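Long-range contact in apical membrane antigen AMA1 (Toxoplasma gondii ME49, PDB 4YIV), which plays an important part in host cell invasion as a component of the moving junction formed between parasite and host cell membranes: residues A[101-115]-A[165-177]. Sequence-based numbering, arbitrary orientation.
Sequences FNLNFVTPSGQRISP and KRLCHILYVSMQL
Phe-101 packs on Val-173 from CB outward: CB and CG meet Val-173 CB, CD1 meets its CB and CG1, CD2 lies by Val-173 O, CE1 and CZ by CG1, and CE2 reaches Met-175 O at 3.4 Å. Val-173 CG1, set opposite its own backbone nitrogen (chi1 179°), sits over the ring face, 3.5 Å from the centroid of Phe-101. Phe-198 of strand 198-201 meets the same ring edge-to-face. Alongside, Val-173 N donates to Phe-101 O. Leu-103 N donates to Ile-170 O at 2.9 Å, beside a single beta bridge between Asn-102 and Leu-171. Asn-102 OD1 takes two bonds from opposite faces of its amide: Ser-114 OG at 2.7 Å, and His-169 ND1, which comes from above the carbonyl plane although OD1 lies in the imidazole plane. The two planes stand 80° apart. Ser-114 OG also accepts from Ile-170 N at 2.8 Å, a nearly straight bond (167°). Pro-115, behind a cis peptide, lays CB over one face of the His-169 ring, 3.6 Å from its centroid. At the exposed end Phe-105 CZ touches Tyr-172 CE1 at 3.7 Å. The contact thus joins, within the PAN-clan AMA1 region, the loop before strand 116-117 to strand 167-170, which the Cys-136 to Cys-168 disulfide ties. Ser-114 OG relays Ile-170 N to Asn-102 OD1, a cluster consistent with an imidazole protonated at ND1.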
loop_
_atom_site.group_PDB
_atom_site.type_symbol
_atom_site.label_atom_id
_atom_site.label_comp_id
_atom_site.label_asym_id
_atom_site.label_seq_id
_atom_site.Cartn_x
_atom_site.Cartn_y
_atom_site.Cartn_z
ATOM N N PHE A 101 14.227 12.177 -3.026
ATOM C CA PHE A 101 12.932 12.798 -2.782
ATOM C C PHE A 101 12.820 13.355 -1.369
ATOM O O PHE A 101 11.870 14.078 -1.079
ATOM C CB PHE A 101 11.802 11.801 -2.976
ATOM C CG PHE A 101 11.475 11.458 -4.414
ATOM C CD1 PHE A 101 12.261 11.861 -5.481
ATOM C CD2 PHE A 101 10.353 10.710 -4.676
ATOM C CE1 PHE A 101 11.902 11.519 -6.777
ATOM C CE2 PHE A 101 10.004 10.355 -5.939
ATOM C CZ PHE A 101 10.783 10.778 -7.010
ATOM N N ASN A 102 13.752 12.969 -0.506
ATOM C CA ASN A 102 13.730 13.347 0.900
ATOM C C ASN A 102 13.825 14.836 1.179
ATOM O O ASN A 102 14.632 15.538 0.587
ATOM C CB ASN A 102 14.845 12.609 1.645
ATOM C CG ASN A 102 14.734 12.746 3.147
ATOM O OD1 ASN A 102 13.822 12.209 3.762
ATOM N ND2 ASN A 102 15.674 13.458 3.744
ATOM N N LEU A 103 13.000 15.301 2.107
ATOM C CA LEU A 103 12.991 16.701 2.465
ATOM C C LEU A 103 14.323 17.003 3.135
ATOM O O LEU A 103 14.709 16.339 4.086
ATOM C CB LEU A 103 11.820 16.969 3.406
ATOM C CG LEU A 103 11.643 18.368 3.978
ATOM C CD1 LEU A 103 10.163 18.662 4.121
ATOM C CD2 LEU A 103 12.325 18.439 5.330
ATOM N N ASN A 104 15.018 18.013 2.624
ATOM C CA ASN A 104 16.331 18.387 3.139
ATOM C C ASN A 104 16.377 19.613 4.040
ATOM O O ASN A 104 17.449 20.045 4.438
ATOM C CB ASN A 104 17.323 18.550 1.990
ATOM C CG ASN A 104 17.059 19.791 1.169
ATOM O OD1 ASN A 104 16.138 20.548 1.449
ATOM N ND2 ASN A 104 17.877 20.009 0.155
ATOM N N PHE A 105 15.216 20.168 4.350
ATOM C CA PHE A 105 15.138 21.345 5.208
ATOM C C PHE A 105 15.614 21.094 6.631
ATOM O O PHE A 105 15.592 19.960 7.125
ATOM C CB PHE A 105 13.702 21.875 5.265
ATOM C CG PHE A 105 13.137 22.284 3.929
ATOM C CD1 PHE A 105 13.964 22.672 2.893
ATOM C CD2 PHE A 105 11.768 22.277 3.713
ATOM C CE1 PHE A 105 13.433 23.040 1.664
ATOM C CE2 PHE A 105 11.242 22.642 2.491
ATOM C CZ PHE A 105 12.076 23.022 1.472
ATOM N N VAL A 106 16.047 22.178 7.275
ATOM C CA VAL A 106 16.444 22.158 8.685
ATOM C C VAL A 106 15.603 23.171 9.468
ATOM O O VAL A 106 15.034 24.100 8.887
ATOM C CB VAL A 106 17.948 22.477 8.876
ATOM C CG1 VAL A 106 18.819 21.480 8.113
ATOM C CG2 VAL A 106 18.261 23.892 8.429
ATOM N N THR A 107 15.508 22.970 10.782
ATOM C CA THR A 107 14.808 23.901 11.671
ATOM C C THR A 107 15.561 25.228 11.747
ATOM O O THR A 107 16.705 25.318 11.284
ATOM C CB THR A 107 14.677 23.336 13.097
ATOM O OG1 THR A 107 15.984 23.156 13.658
ATOM C CG2 THR A 107 13.933 22.013 13.092
ATOM N N PRO A 108 14.935 26.264 12.338
ATOM C CA PRO A 108 15.698 27.503 12.546
ATOM C C PRO A 108 16.982 27.256 13.353
ATOM O O PRO A 108 17.922 28.050 13.279
ATOM C CB PRO A 108 14.715 28.396 13.312
ATOM C CG PRO A 108 13.364 27.879 12.944
ATOM C CD PRO A 108 13.529 26.398 12.766
ATOM N N SER A 109 17.011 26.146 14.091
ATOM C CA SER A 109 18.176 25.730 14.862
ATOM C C SER A 109 19.323 25.167 14.012
ATOM O O SER A 109 20.491 25.277 14.386
ATOM C CB SER A 109 17.736 24.687 15.880
ATOM O OG SER A 109 16.427 24.993 16.339
ATOM N N GLY A 110 18.980 24.568 12.873
ATOM C CA GLY A 110 19.934 23.842 12.046
ATOM C C GLY A 110 19.739 22.341 12.205
ATOM O O GLY A 110 20.562 21.550 11.749
ATOM N N GLN A 111 18.635 21.965 12.854
ATOM C CA GLN A 111 18.261 20.568 13.115
ATOM C C GLN A 111 17.532 19.940 11.903
ATOM O O GLN A 111 16.490 20.443 11.469
ATOM C CB GLN A 111 17.353 20.503 14.361
ATOM C CG GLN A 111 17.094 19.122 14.943
ATOM C CD GLN A 111 15.933 19.131 15.930
ATOM O OE1 GLN A 111 15.474 20.194 16.361
ATOM N NE2 GLN A 111 15.446 17.946 16.283
ATOM N N ARG A 112 18.068 18.839 11.372
ATOM C CA ARG A 112 17.454 18.133 10.233
ATOM C C ARG A 112 16.028 17.670 10.537
ATOM O O ARG A 112 15.764 17.117 11.602
ATOM C CB ARG A 112 18.319 16.933 9.841
ATOM C CG ARG A 112 17.708 16.030 8.798
ATOM C CD ARG A 112 18.655 14.919 8.397
ATOM N NE ARG A 112 19.719 15.369 7.488
ATOM C CZ ARG A 112 19.616 15.462 6.156
ATOM N NH1 ARG A 112 18.489 15.152 5.505
ATOM N NH2 ARG A 112 20.660 15.877 5.454
ATOM N N ILE A 113 15.104 17.907 9.605
ATOM C CA ILE A 113 13.728 17.476 9.790
ATOM C C ILE A 113 13.496 16.008 9.329
ATOM O O ILE A 113 12.647 15.311 9.910
ATOM C CB ILE A 113 12.752 18.418 9.054
ATOM C CG1 ILE A 113 12.937 19.844 9.592
ATOM C CG2 ILE A 113 11.301 17.944 9.232
ATOM C CD1 ILE A 113 11.996 20.907 8.987
ATOM N N SER A 114 14.252 15.534 8.324
ATOM C CA SER A 114 14.026 14.196 7.759
ATOM C C SER A 114 15.291 13.542 7.208
ATOM O O SER A 114 16.019 14.183 6.475
ATOM C CB SER A 114 12.987 14.308 6.635
ATOM O OG SER A 114 12.704 13.042 6.066
ATOM N N PRO A 115 15.520 12.243 7.480
ATOM C CA PRO A 115 14.625 11.348 8.225
ATOM C C PRO A 115 14.665 11.635 9.717
ATOM O O PRO A 115 15.646 12.185 10.238
ATOM C CB PRO A 115 15.163 9.955 7.908
ATOM C CG PRO A 115 16.588 10.170 7.571
ATOM C CD PRO A 115 16.660 11.513 6.914
ATOM N N LYS A 165 15.681 0.666 9.983
ATOM C CA LYS A 165 16.439 1.699 10.675
ATOM C C LYS A 165 15.618 2.504 11.664
ATOM O O LYS A 165 16.163 3.297 12.429
ATOM C CB LYS A 165 17.066 2.635 9.661
ATOM C CG LYS A 165 17.988 1.918 8.713
ATOM C CD LYS A 165 18.731 2.898 7.888
ATOM C CE LYS A 165 19.808 2.219 7.089
ATOM N NZ LYS A 165 20.538 3.262 6.297
ATOM N N ARG A 166 14.304 2.280 11.663
ATOM C CA ARG A 166 13.372 3.071 12.464
ATOM C C ARG A 166 13.544 4.553 12.245
ATOM O O ARG A 166 13.746 5.320 13.201
ATOM C CB ARG A 166 13.506 2.738 13.968
ATOM C CG ARG A 166 13.005 1.384 14.285
ATOM C CD ARG A 166 13.116 1.073 15.770
ATOM N NE ARG A 166 12.026 1.623 16.568
ATOM C CZ ARG A 166 12.173 2.290 17.714
ATOM N NH1 ARG A 166 13.380 2.522 18.221
ATOM N NH2 ARG A 166 11.100 2.733 18.370
ATOM N N LEU A 167 13.427 4.943 10.967
ATOM C CA LEU A 167 13.549 6.325 10.508
ATOM C C LEU A 167 12.294 6.694 9.737
ATOM O O LEU A 167 11.848 5.912 8.902
ATOM C CB LEU A 167 14.760 6.507 9.589
ATOM C CG LEU A 167 16.106 6.386 10.282
ATOM C CD1 LEU A 167 17.198 6.503 9.245
ATOM C CD2 LEU A 167 16.238 7.457 11.361
ATOM N N CYS A 168 11.802 7.898 9.985
ATOM C CA CYS A 168 10.615 8.437 9.332
ATOM C C CYS A 168 11.042 9.493 8.302
ATOM O O CYS A 168 11.542 10.567 8.652
ATOM C CB CYS A 168 9.674 9.034 10.376
ATOM S SG CYS A 168 8.041 9.504 9.709
ATOM N N HIS A 169 10.897 9.143 7.032
ATOM C CA HIS A 169 11.182 10.058 5.923
ATOM C C HIS A 169 9.968 10.827 5.502
ATOM O O HIS A 169 8.955 10.223 5.197
ATOM C CB HIS A 169 11.667 9.288 4.684
ATOM C CG HIS A 169 12.977 8.594 4.885
ATOM N ND1 HIS A 169 14.183 9.197 4.596
ATOM C CD2 HIS A 169 13.271 7.357 5.345
ATOM C CE1 HIS A 169 15.165 8.363 4.884
ATOM N NE2 HIS A 169 14.640 7.245 5.344
ATOM N N ILE A 170 10.129 12.138 5.399
ATOM C CA ILE A 170 9.147 13.033 4.816
ATOM C C ILE A 170 9.628 13.326 3.413
ATOM O O ILE A 170 10.748 13.783 3.248
ATOM C CB ILE A 170 9.014 14.358 5.597
ATOM C CG1 ILE A 170 8.611 14.114 7.048
ATOM C CG2 ILE A 170 7.994 15.275 4.899
ATOM C CD1 ILE A 170 7.388 13.311 7.216
ATOM N N LEU A 171 8.798 13.050 2.412
ATOM C CA LEU A 171 9.205 13.242 1.024
ATOM C C LEU A 171 8.734 14.577 0.469
ATOM O O LEU A 171 7.555 14.778 0.209
ATOM C CB LEU A 171 8.655 12.118 0.144
ATOM C CG LEU A 171 9.031 10.692 0.536
ATOM C CD1 LEU A 171 8.568 9.746 -0.544
ATOM C CD2 LEU A 171 10.546 10.526 0.805
ATOM N N TYR A 172 9.672 15.482 0.287
ATOM C CA TYR A 172 9.410 16.752 -0.367
ATOM C C TYR A 172 8.899 16.568 -1.805
ATOM O O TYR A 172 8.085 17.352 -2.276
ATOM C CB TYR A 172 10.669 17.580 -0.354
ATOM C CG TYR A 172 10.504 18.953 -0.974
ATOM C CD1 TYR A 172 9.894 19.984 -0.271
ATOM C CD2 TYR A 172 10.934 19.205 -2.265
ATOM C CE1 TYR A 172 9.741 21.224 -0.820
ATOM C CE2 TYR A 172 10.786 20.456 -2.836
ATOM C CZ TYR A 172 10.186 21.463 -2.100
ATOM O OH TYR A 172 10.017 22.712 -2.643
ATOM N N VAL A 173 9.376 15.530 -2.491
ATOM C CA VAL A 173 8.852 15.175 -3.813
ATOM C C VAL A 173 7.711 14.190 -3.620
ATOM O O VAL A 173 7.931 13.079 -3.175
ATOM C CB VAL A 173 9.938 14.570 -4.717
ATOM C CG1 VAL A 173 9.376 14.174 -6.072
ATOM C CG2 VAL A 173 11.055 15.548 -4.928
ATOM N N SER A 174 6.487 14.615 -3.928
ATOM C CA SER A 174 5.319 13.783 -3.731
ATOM C C SER A 174 4.942 13.121 -5.037
ATOM O O SER A 174 4.013 12.337 -5.096
ATOM C CB SER A 174 4.161 14.617 -3.208
ATOM O OG SER A 174 4.002 15.699 -4.105
ATOM N N MET A 175 5.662 13.443 -6.109
ATOM C CA MET A 175 5.441 12.732 -7.379
ATOM C C MET A 175 5.815 11.278 -7.213
ATOM O O MET A 175 6.690 10.942 -6.402
ATOM C CB MET A 175 6.269 13.339 -8.520
ATOM C CG MET A 175 5.924 14.790 -8.784
ATOM S SD MET A 175 6.738 15.410 -10.275
ATOM C CE MET A 175 8.440 15.571 -9.726
ATOM N N GLN A 176 5.142 10.418 -7.971
ATOM C CA GLN A 176 5.387 8.976 -7.886
ATOM C C GLN A 176 5.702 8.284 -9.228
ATOM O O GLN A 176 6.286 7.181 -9.260
ATOM C CB GLN A 176 4.186 8.327 -7.238
ATOM C CG GLN A 176 4.095 8.682 -5.729
ATOM C CD GLN A 176 2.641 8.720 -5.257
ATOM O OE1 GLN A 176 1.973 7.688 -5.135
ATOM N NE2 GLN A 176 2.119 9.927 -5.091
ATOM N N LEU A 177 5.314 8.924 -10.334
ATOM C CA LEU A 177 5.526 8.370 -11.666
ATOM C C LEU A 177 5.798 9.488 -12.650
ATOM O O LEU A 177 5.052 10.453 -12.711
ATOM C CB LEU A 177 4.309 7.593 -12.121
ATOM C CG LEU A 177 4.333 6.963 -13.523
ATOM C CD1 LEU A 177 5.310 5.885 -13.590
ATOM C CD2 LEU A 177 2.975 6.382 -13.878
#